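Local structure of cell cycle serine/threonine-protein kinase CDC5/MSD2 (Saccharomyces cerevisiae, 6MF4) at residues L45-T50 against R202-K207; D196-R201 against E213-T218; E254-G259 against N268-L273. The protein phosphorylates serine and threonine residues of cell-cycle proteins in mitotic exit, using the polo-box domain described here to recognise phosphoproteins. One frame throughout, in Å; residues are numbered along the deposited sequence.

Contact 1: L45-T50 against R202-K207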
loop_
_atom_site.group_PDB
_atom_site.type_symbol
_atom_site.label_atom_id
_atom_site.label_comp_id
_atom_site.label_asym_id
_atom_site.label_seq_id
_atom_site.Cartn_x
_atom_site.Cartn_y
_atom_site.Cartn_z
ATOM N N LEU A 45 -4.149 18.635 -6.215
ATOM C CA LEU A 45 -4.105 17.832 -5.000
ATOM C C LEU A 45 -3.126 18.450 -4.022
ATOM O O LEU A 45 -1.987 18.750 -4.378
ATOM C CB LEU A 45 -3.701 16.384 -5.291
ATOM C CG LEU A 45 -4.774 15.444 -5.842
ATOM C CD1 LEU A 45 -4.170 14.073 -6.099
ATOM C CD2 LEU A 45 -5.963 15.336 -4.889
ATOM N N ILE A 46 -3.582 18.638 -2.789
ATOM C CA ILE A 46 -2.743 19.175 -1.730
ATOM C C ILE A 46 -2.684 18.187 -0.580
ATOM O O ILE A 46 -3.676 17.967 0.116
ATOM C CB ILE A 46 -3.263 20.533 -1.222
ATOM C CG1 ILE A 46 -3.361 21.535 -2.377
ATOM C CG2 ILE A 46 -2.360 21.073 -0.116
ATOM C CD1 ILE A 46 -2.034 21.837 -3.062
ATOM N N ALA A 47 -1.514 17.588 -0.396
ATOM C CA ALA A 47 -1.295 16.669 0.707
ATOM C C ALA A 47 -1.368 17.421 2.027
ATOM O O ALA A 47 -0.624 18.377 2.246
ATOM C CB ALA A 47 0.049 15.973 0.560
ATOM N N THR A 48 -2.279 17.000 2.898
ATOM C CA THR A 48 -2.352 17.561 4.240
ATOM C C THR A 48 -1.204 17.007 5.066
ATOM O O THR A 48 -0.658 17.699 5.923
ATOM C CB THR A 48 -3.697 17.249 4.933
ATOM O OG1 THR A 48 -4.018 15.862 4.774
ATOM C CG2 THR A 48 -4.809 18.091 4.333
ATOM N N SER A 49 -0.829 15.760 4.795
ATOM C CA SER A 49 0.292 15.144 5.490
ATOM C C SER A 49 0.795 13.891 4.781
ATOM O O SER A 49 0.110 13.309 3.940
ATOM C CB SER A 49 -0.104 14.796 6.922
ATOM O OG SER A 49 -1.015 13.713 6.939
ATOM N N THR A 50 1.998 13.477 5.160
ATOM C CA THR A 50 2.677 12.340 4.556
ATOM C C THR A 50 3.885 12.046 5.431
ATOM O O THR A 50 4.360 12.939 6.132
ATOM C CB THR A 50 3.109 12.632 3.098
ATOM O OG1 THR A 50 3.678 11.457 2.512
ATOM C CG2 THR A 50 4.129 13.772 3.049
ATOM N N ARG A 202 5.006 4.372 2.231
ATOM C CA ARG A 202 4.613 5.773 2.265
ATOM C C ARG A 202 3.101 5.890 2.255
ATOM O O ARG A 202 2.416 5.131 1.569
ATOM C CB ARG A 202 5.218 6.535 1.079
ATOM C CG ARG A 202 4.892 8.029 1.059
ATOM C CD ARG A 202 5.798 8.801 0.107
ATOM N NE ARG A 202 5.643 8.378 -1.281
ATOM C CZ ARG A 202 6.459 8.732 -2.269
ATOM N NH1 ARG A 202 7.508 9.508 -2.025
ATOM N NH2 ARG A 202 6.239 8.290 -3.501
ATOM N N TYR A 203 2.589 6.821 3.051
ATOM C CA TYR A 203 1.184 7.195 2.981
ATOM C C TYR A 203 1.088 8.686 2.714
ATOM O O TYR A 203 1.980 9.448 3.086
ATOM C CB TYR A 203 0.442 6.839 4.265
ATOM C CG TYR A 203 0.847 7.682 5.451
ATOM C CD1 TYR A 203 0.238 8.907 5.700
ATOM C CD2 TYR A 203 1.838 7.255 6.319
ATOM C CE1 TYR A 203 0.609 9.681 6.777
ATOM C CE2 TYR A 203 2.213 8.021 7.406
ATOM C CZ TYR A 203 1.594 9.233 7.628
ATOM O OH TYR A 203 1.966 10.003 8.706
ATOM N N THR A 204 0.010 9.091 2.056
ATOM C CA THR A 204 -0.263 10.502 1.830
ATOM C C THR A 204 -1.741 10.759 2.017
ATOM O O THR A 204 -2.579 10.074 1.430
ATOM C CB THR A 204 0.153 10.958 0.427
ATOM O OG1 THR A 204 1.508 10.567 0.175
ATOM C CG2 THR A 204 0.021 12.480 0.300
ATOM N N ARG A 205 -2.047 11.751 2.843
ATOM C CA ARG A 205 -3.418 12.161 3.080
ATOM C C ARG A 205 -3.802 13.361 2.237
ATOM O O ARG A 205 -3.161 14.409 2.306
ATOM C CB ARG A 205 -3.621 12.494 4.550
ATOM C CG ARG A 205 -3.738 11.273 5.422
ATOM C CD ARG A 205 -4.934 11.371 6.350
ATOM N NE ARG A 205 -4.504 11.680 7.702
ATOM C CZ ARG A 205 -5.317 12.016 8.693
ATOM N NH1 ARG A 205 -6.629 12.109 8.491
ATOM N NH2 ARG A 205 -4.808 12.266 9.888
ATOM N N TYR A 206 -4.847 13.185 1.438
ATOM C CA TYR A 206 -5.463 14.269 0.685
ATOM C C TYR A 206 -6.895 14.415 1.173
ATOM O O TYR A 206 -7.433 13.508 1.806
ATOM C CB TYR A 206 -5.456 13.988 -0.822
ATOM C CG TYR A 206 -4.101 13.714 -1.442
ATOM C CD1 TYR A 206 -3.240 14.754 -1.763
ATOM C CD2 TYR A 206 -3.701 12.415 -1.741
ATOM C CE1 TYR A 206 -2.014 14.511 -2.346
ATOM C CE2 TYR A 206 -2.478 12.163 -2.323
ATOM C CZ TYR A 206 -1.636 13.214 -2.623
ATOM O OH TYR A 206 -0.414 12.969 -3.210
ATOM N N LYS A 207 -7.524 15.543 0.865
ATOM C CA LYS A 207 -8.927 15.725 1.205
ATOM C C LYS A 207 -9.803 14.631 0.571
ATOM O O LYS A 207 -10.604 14.008 1.269
ATOM C CB LYS A 207 -9.403 17.120 0.780
HETATM O O HOH W 1 -0.137 12.285 8.708
#
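T50 and Y203 meet hydroxyl to carbonyl: OG1 of T50 donates to Y203 O at 2.7 Å, arriving tilted from the carbonyl plane. That reach follows from a T50 chi1 of -176°, which swings OG1 opposite the backbone N and lays the side chain beside that of T204, both pointing the same way. The polar end of T204 has its own partner, K283 on the C-terminal helix. One residue back, S49 puts its side chain on the other face of the sheet, with OG alongside R205 CB; beyond that point the R205 chain bends twice and ends in a salt bridge with D104. Between these side chains the backbones pair, R205 N giving a nearly straight bond to S49 O at 2.9 Å. R205 O is gripped twice by T48: the amide N comes almost head-on to the carbonyl at 2.8 Å, while OG1 sits above the carbonyl plane at 3.0 Å. Past the paired residues, Y206 offers a flat ring for packing. T204 CG2 lies against one face near the rim, L45 CD1 covers the centre of the opposite face, and I46 C lies at the ring edge. A47 CB wedges in as well, 3.5 Å from T204 CG2, and the Y206 hydroxyl is tied to Q282. Strand 49-50 is thus a short antiparallel edge strand added to the sheet of the second polo box, consistent with the polo-cap region, which in this family wraps round that box.

Contact 2: D196-R201 against E213-T218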
loop_
_atom_site.group_PDB
_atom_site.type_symbol
_atom_site.label_atom_id
_atom_site.label_comp_id
_atom_site.label_asym_id
_atom_site.label_seq_id
_atom_site.Cartn_x
_atom_site.Cartn_y
_atom_site.Cartn_z
ATOM N N ASP A 196 5.446 -13.514 1.163
ATOM C CA ASP A 196 4.401 -12.561 0.787
ATOM C C ASP A 196 4.310 -11.395 1.771
ATOM O O ASP A 196 3.332 -10.649 1.764
ATOM C CB ASP A 196 3.042 -13.264 0.694
ATOM C CG ASP A 196 2.933 -14.173 -0.521
ATOM O OD1 ASP A 196 3.440 -13.796 -1.599
ATOM O OD2 ASP A 196 2.334 -15.262 -0.399
ATOM N N ASP A 197 5.328 -11.230 2.608
ATOM C CA ASP A 197 5.310 -10.168 3.610
ATOM C C ASP A 197 5.376 -8.802 2.936
ATOM O O ASP A 197 6.067 -8.622 1.938
ATOM C CB ASP A 197 6.465 -10.327 4.603
ATOM C CG ASP A 197 6.218 -11.433 5.623
ATOM O OD1 ASP A 197 5.248 -12.205 5.451
ATOM O OD2 ASP A 197 7.000 -11.532 6.593
ATOM N N VAL A 198 4.657 -7.848 3.515
ATOM C CA VAL A 198 4.515 -6.507 2.964
ATOM C C VAL A 198 4.483 -5.492 4.098
ATOM O O VAL A 198 3.968 -5.791 5.176
ATOM C CB VAL A 198 3.218 -6.389 2.130
ATOM C CG1 VAL A 198 2.946 -4.951 1.721
ATOM C CG2 VAL A 198 3.287 -7.283 0.901
ATOM N N PHE A 199 5.040 -4.304 3.860
ATOM C CA PHE A 199 4.892 -3.196 4.798
ATOM C C PHE A 199 4.565 -1.912 4.044
ATOM O O PHE A 199 4.673 -1.847 2.814
ATOM C CB PHE A 199 6.156 -3.016 5.653
ATOM C CG PHE A 199 7.322 -2.412 4.918
ATOM C CD1 PHE A 199 8.063 -3.166 4.025
ATOM C CD2 PHE A 199 7.695 -1.097 5.149
ATOM C CE1 PHE A 199 9.145 -2.612 3.358
ATOM C CE2 PHE A 199 8.775 -0.540 4.486
ATOM C CZ PHE A 199 9.496 -1.299 3.587
ATOM N N LEU A 200 4.154 -0.900 4.797
ATOM C CA LEU A 200 3.782 0.389 4.232
ATOM C C LEU A 200 5.010 1.278 4.076
ATOM O O LEU A 200 5.659 1.617 5.059
ATOM C CB LEU A 200 2.749 1.073 5.123
ATOM C CG LEU A 200 2.271 2.460 4.701
ATOM C CD1 LEU A 200 1.501 2.360 3.401
ATOM C CD2 LEU A 200 1.416 3.074 5.800
ATOM N N ARG A 201 5.328 1.650 2.844
ATOM C CA ARG A 201 6.491 2.493 2.585
ATOM C C ARG A 201 6.166 3.972 2.737
ATOM O O ARG A 201 6.963 4.741 3.274
ATOM C CB ARG A 201 7.031 2.255 1.183
ATOM C CG ARG A 201 7.655 0.900 0.953
ATOM C CD ARG A 201 7.874 0.712 -0.540
ATOM N NE ARG A 201 8.930 -0.242 -0.821
ATOM C CZ ARG A 201 9.262 -0.652 -2.039
ATOM N NH1 ARG A 201 8.611 -0.203 -3.105
ATOM N NH2 ARG A 201 10.243 -1.528 -2.185
ATOM N N GLU A 213 1.191 3.339 -0.239
ATOM C CA GLU A 213 2.165 2.728 -1.135
ATOM C C GLU A 213 2.826 1.553 -0.415
ATOM O O GLU A 213 3.642 1.746 0.482
ATOM C CB GLU A 213 3.197 3.767 -1.586
ATOM C CG GLU A 213 2.554 4.975 -2.252
ATOM C CD GLU A 213 3.537 6.079 -2.596
ATOM O OE1 GLU A 213 4.492 5.830 -3.363
ATOM O OE2 GLU A 213 3.340 7.209 -2.102
ATOM N N LEU A 214 2.435 0.338 -0.794
ATOM C CA LEU A 214 2.917 -0.875 -0.133
ATOM C C LEU A 214 4.179 -1.403 -0.794
ATOM O O LEU A 214 4.445 -1.129 -1.965
ATOM C CB LEU A 214 1.837 -1.957 -0.142
ATOM C CG LEU A 214 0.502 -1.580 0.506
ATOM C CD1 LEU A 214 -0.464 -2.751 0.451
ATOM C CD2 LEU A 214 0.698 -1.113 1.942
ATOM N N SER A 215 4.943 -2.185 -0.038
ATOM C CA SER A 215 6.287 -2.568 -0.445
ATOM C C SER A 215 6.328 -3.565 -1.601
ATOM O O SER A 215 7.398 -3.811 -2.157
ATOM C CB SER A 215 7.043 -3.145 0.755
ATOM O OG SER A 215 6.397 -4.300 1.260
ATOM N N ASP A 216 5.184 -4.141 -1.961
ATOM C CA ASP A 216 5.131 -5.054 -3.104
ATOM C C ASP A 216 4.718 -4.336 -4.389
ATOM O O ASP A 216 4.569 -4.966 -5.434
ATOM C CB ASP A 216 4.177 -6.221 -2.825
ATOM C CG ASP A 216 2.753 -5.772 -2.549
ATOM O OD1 ASP A 216 2.508 -4.553 -2.458
ATOM O OD2 ASP A 216 1.876 -6.650 -2.406
ATOM N N GLY A 217 4.539 -3.019 -4.309
ATOM C CA GLY A 217 4.202 -2.222 -5.478
ATOM C C GLY A 217 2.716 -1.960 -5.629
ATOM O O GLY A 217 2.283 -1.333 -6.598
ATOM N N THR A 218 1.928 -2.438 -4.672
ATOM C CA THR A 218 0.494 -2.184 -4.669
ATOM C C THR A 218 0.194 -0.792 -4.124
ATOM O O THR A 218 0.824 -0.338 -3.166
ATOM C CB THR A 218 -0.253 -3.249 -3.839
ATOM O OG1 THR A 218 -0.191 -4.505 -4.523
ATOM C CG2 THR A 218 -1.719 -2.875 -3.626
HETATM O O HOH W 2 7.001 -6.684 0.389
HETATM O O HOH W 3 6.053 1.252 -3.088
#
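S215 reaches back to F199 with both its hydroxyl and its amide. Its chi1 of 61° places OG between the backbone N and the carbonyl carbon, where it accepts a straight bond from F199 N at 2.9 Å; S215 N returns a bond to F199 O, nearly head-on to the carbonyl but bent at the N-H, 134°. S215 CB lies 3.4 Å from CE1 of the F199 ring, and the ring in turn meets W150 edge-to-face. V198 lies on the flank: with chi1 at 172°, CG1 runs across the L214 side chain, 3.7 Å from L214 CB, while CG2 faces the D216 carboxylate. These residues sit at the open end of the beta hairpin made by strands 200-205 and 209-214, the first two strands of the second polo box. L200 and L214 form a non-hydrogen-bonded antiparallel pair, and the next bond runs from R201 N to E213 O. From L214 to G217 the chain reverses in a type I turn, and D216 OD1 takes the amide of T218 at 3.1 Å, an Asx turn. R201 keeps its chain extended from CG to NE and lays its guanidinium flat against the turn backbone, with S215 O 3.6 Å above the guanidinium plane and S215 CA 3.5 Å from NE. A water in the guanidinium plane bridges R201 NH1 and L214 O. An alanine at R201 is likely to uncover the S215 backbone and leave that water without its arginine donor. Farther back, D197 turns away from the hairpin partner, and its OD2 bonds to W140 and to H194, a ligand of the bound zinc ion.

Contact 3: E254-G259 against N268-L273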
loop_
_atom_site.group_PDB
_atom_site.type_symbol
_atom_site.label_atom_id
_atom_site.label_comp_id
_atom_site.label_asym_id
_atom_site.label_seq_id
_atom_site.Cartn_x
_atom_site.Cartn_y
_atom_site.Cartn_z
ATOM N N GLU A 254 -10.663 -4.367 -18.418
ATOM C CA GLU A 254 -12.012 -4.925 -18.398
ATOM C C GLU A 254 -13.006 -3.971 -17.729
ATOM O O GLU A 254 -14.147 -3.839 -18.175
ATOM C CB GLU A 254 -12.014 -6.277 -17.681
ATOM C CG GLU A 254 -13.392 -6.914 -17.543
ATOM C CD GLU A 254 -13.352 -8.250 -16.817
ATOM O OE1 GLU A 254 -14.354 -8.597 -16.155
ATOM O OE2 GLU A 254 -12.322 -8.954 -16.909
ATOM N N VAL A 255 -12.572 -3.307 -16.662
ATOM C CA VAL A 255 -13.418 -2.342 -15.967
ATOM C C VAL A 255 -13.636 -1.113 -16.840
ATOM O O VAL A 255 -14.724 -0.542 -16.857
ATOM C CB VAL A 255 -12.806 -1.919 -14.608
ATOM C CG1 VAL A 255 -13.580 -0.756 -13.990
ATOM C CG2 VAL A 255 -12.783 -3.097 -13.651
ATOM N N LEU A 256 -12.599 -0.708 -17.566
ATOM C CA LEU A 256 -12.704 0.445 -18.449
ATOM C C LEU A 256 -13.714 0.170 -19.561
ATOM O O LEU A 256 -14.556 1.016 -19.865
ATOM C CB LEU A 256 -11.337 0.803 -19.033
ATOM C CG LEU A 256 -10.348 1.373 -18.011
ATOM C CD1 LEU A 256 -8.947 1.446 -18.593
ATOM C CD2 LEU A 256 -10.793 2.742 -17.532
ATOM N N LYS A 257 -13.640 -1.022 -20.148
ATOM C CA LYS A 257 -14.566 -1.412 -21.206
ATOM C C LYS A 257 -15.993 -1.501 -20.673
ATOM O O LYS A 257 -16.948 -1.191 -21.381
ATOM C CB LYS A 257 -14.149 -2.753 -21.819
ATOM C CG LYS A 257 -12.865 -2.690 -22.638
ATOM C CD LYS A 257 -12.507 -4.043 -23.230
ATOM N N TYR A 258 -16.128 -1.920 -19.418
ATOM C CA TYR A 258 -17.436 -2.029 -18.782
ATOM C C TYR A 258 -17.948 -0.647 -18.374
ATOM O O TYR A 258 -19.156 -0.409 -18.342
ATOM C CB TYR A 258 -17.360 -2.959 -17.566
ATOM C CG TYR A 258 -18.706 -3.332 -16.982
ATOM C CD1 TYR A 258 -19.313 -2.537 -16.019
ATOM C CD2 TYR A 258 -19.366 -4.485 -17.392
ATOM C CE1 TYR A 258 -20.544 -2.875 -15.482
ATOM C CE2 TYR A 258 -20.596 -4.833 -16.859
ATOM C CZ TYR A 258 -21.180 -4.024 -15.904
ATOM O OH TYR A 258 -22.404 -4.362 -15.369
ATOM N N GLY A 259 -17.022 0.259 -18.066
ATOM C CA GLY A 259 -17.362 1.640 -17.762
ATOM C C GLY A 259 -17.464 1.939 -16.277
ATOM O O GLY A 259 -17.410 3.097 -15.864
ATOM N N ASN A 268 -18.563 5.556 -8.843
ATOM C CA ASN A 268 -17.985 6.688 -9.566
ATOM C C ASN A 268 -16.547 6.399 -10.022
ATOM O O ASN A 268 -15.626 7.186 -9.796
ATOM C CB ASN A 268 -18.034 7.939 -8.679
ATOM C CG ASN A 268 -19.439 8.469 -8.497
ATOM O OD1 ASN A 268 -20.320 8.211 -9.316
ATOM N ND2 ASN A 268 -19.662 9.202 -7.412
ATOM N N PHE A 269 -16.373 5.258 -10.677
ATOM C CA PHE A 269 -15.047 4.745 -10.996
ATOM C C PHE A 269 -14.180 5.719 -11.800
ATOM O O PHE A 269 -12.994 5.877 -11.509
ATOM C CB PHE A 269 -15.177 3.423 -11.757
ATOM C CG PHE A 269 -13.897 2.960 -12.388
ATOM C CD1 PHE A 269 -12.890 2.399 -11.620
ATOM C CD2 PHE A 269 -13.704 3.081 -13.753
ATOM C CE1 PHE A 269 -11.708 1.973 -12.203
ATOM C CE2 PHE A 269 -12.529 2.660 -14.341
ATOM C CZ PHE A 269 -11.530 2.103 -13.566
ATOM N N ARG A 270 -14.757 6.381 -12.797
ATOM C CA ARG A 270 -13.955 7.214 -13.688
ATOM C C ARG A 270 -13.359 8.417 -12.965
ATOM O O ARG A 270 -12.230 8.825 -13.249
ATOM C CB ARG A 270 -14.788 7.689 -14.880
ATOM C CG ARG A 270 -13.995 8.510 -15.897
ATOM C CD ARG A 270 -12.840 7.711 -16.506
ATOM N NE ARG A 270 -11.532 8.127 -16.000
ATOM C CZ ARG A 270 -10.370 7.673 -16.466
ATOM N NH1 ARG A 270 -10.344 6.779 -17.448
ATOM N NH2 ARG A 270 -9.230 8.112 -15.947
ATOM N N GLU A 271 -14.114 8.995 -12.039
ATOM C CA GLU A 271 -13.605 10.109 -11.252
ATOM C C GLU A 271 -12.494 9.620 -10.327
ATOM O O GLU A 271 -11.481 10.293 -10.141
ATOM C CB GLU A 271 -14.728 10.762 -10.445
ATOM C CG GLU A 271 -14.261 11.807 -9.432
ATOM C CD GLU A 271 -13.497 12.960 -10.068
ATOM O OE1 GLU A 271 -13.624 13.167 -11.294
ATOM O OE2 GLU A 271 -12.765 13.661 -9.334
ATOM N N LYS A 272 -12.684 8.439 -9.755
ATOM C CA LYS A 272 -11.695 7.887 -8.840
ATOM C C LYS A 272 -10.399 7.555 -9.571
ATOM O O LYS A 272 -9.315 7.813 -9.055
ATOM C CB LYS A 272 -12.256 6.655 -8.132
ATOM C CG LYS A 272 -13.271 7.028 -7.060
ATOM C CD LYS A 272 -13.954 5.822 -6.448
ATOM C CE LYS A 272 -14.886 6.240 -5.306
ATOM N NZ LYS A 272 -15.425 7.633 -5.453
ATOM N N LEU A 273 -10.501 7.008 -10.781
ATOM C CA LEU A 273 -9.301 6.672 -11.542
ATOM C C LEU A 273 -8.530 7.934 -11.922
ATOM O O LEU A 273 -7.302 7.932 -11.969
ATOM C CB LEU A 273 -9.655 5.870 -12.795
ATOM C CG LEU A 273 -8.458 5.288 -13.554
ATOM C CD1 LEU A 273 -7.700 4.269 -12.699
ATOM C CD2 LEU A 273 -8.907 4.654 -14.866
#
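V255 drops a methyl onto the ring of F269. Its CG1 stands 3.5 Å from the ring centroid and only 12° off the ring normal, a CH-pi contact centred over the face with all six ring carbons within about 4 Å. The ring itself is the large bump of this contact. With chi1 at 168°, CG lies opposite the backbone N and the phenyl group projects into the groove between V255 and L256 on the facing helix. L256 closes the side of that groove: its CD2 comes in the plane of the ring, 3.6 Å from F269 CE2, so one neighbour presses on the face and the other on the edge. The helices joined here are the short 252-258 and the start of the C-terminal helix 269-283, both parts of the second polo box, in which the longer one is the helix that follows the antiparallel strands. Their short segments run at 133° to each other with axes 11.6 Å apart, and the intervening gap is spanned by side chains, with no hydrogen bond across it. L256 CD2 is a smaller bump with three neighbours on the C-terminal helix. Besides the ring it touches L273 CD2 at 3.8 Å and lies 4.1 Å from R270 NH1. L273 also backs the ring, its CB lying near the rim on the face opposite V255, and its CD2 lies over one face of the R270 guanidinium, toward the rim. The charged end of R270 goes to a salt bridge with E77 on helix 56-82, which also touches L256 and L273. Beside the ring helix 252-258 ends: G259 takes a positive phi, 97°, that suits glycine, and its carbonyl O lies obliquely to the F269 ring.

In the fold
From the N terminus, residues 45-50 pair with 202-207, so contact 1 closes a long loop that takes in helix 56-82 and the entire six-stranded sheet of the first polo box. Contact 2 crosses it: 196-201 lies within that loop, while 213-218 lies past its end, and this shorter closure is the hairpin of strands 200-205 and 209-214. The two share strand 200-205, and the R202–E213 salt bridge joins them directly. Contact 3 follows in series, its nearest atoms about 8 Å from contact 1 and 13 Å from contact 2; it closes a short loop between the two helices that come after the sheet of the second polo box.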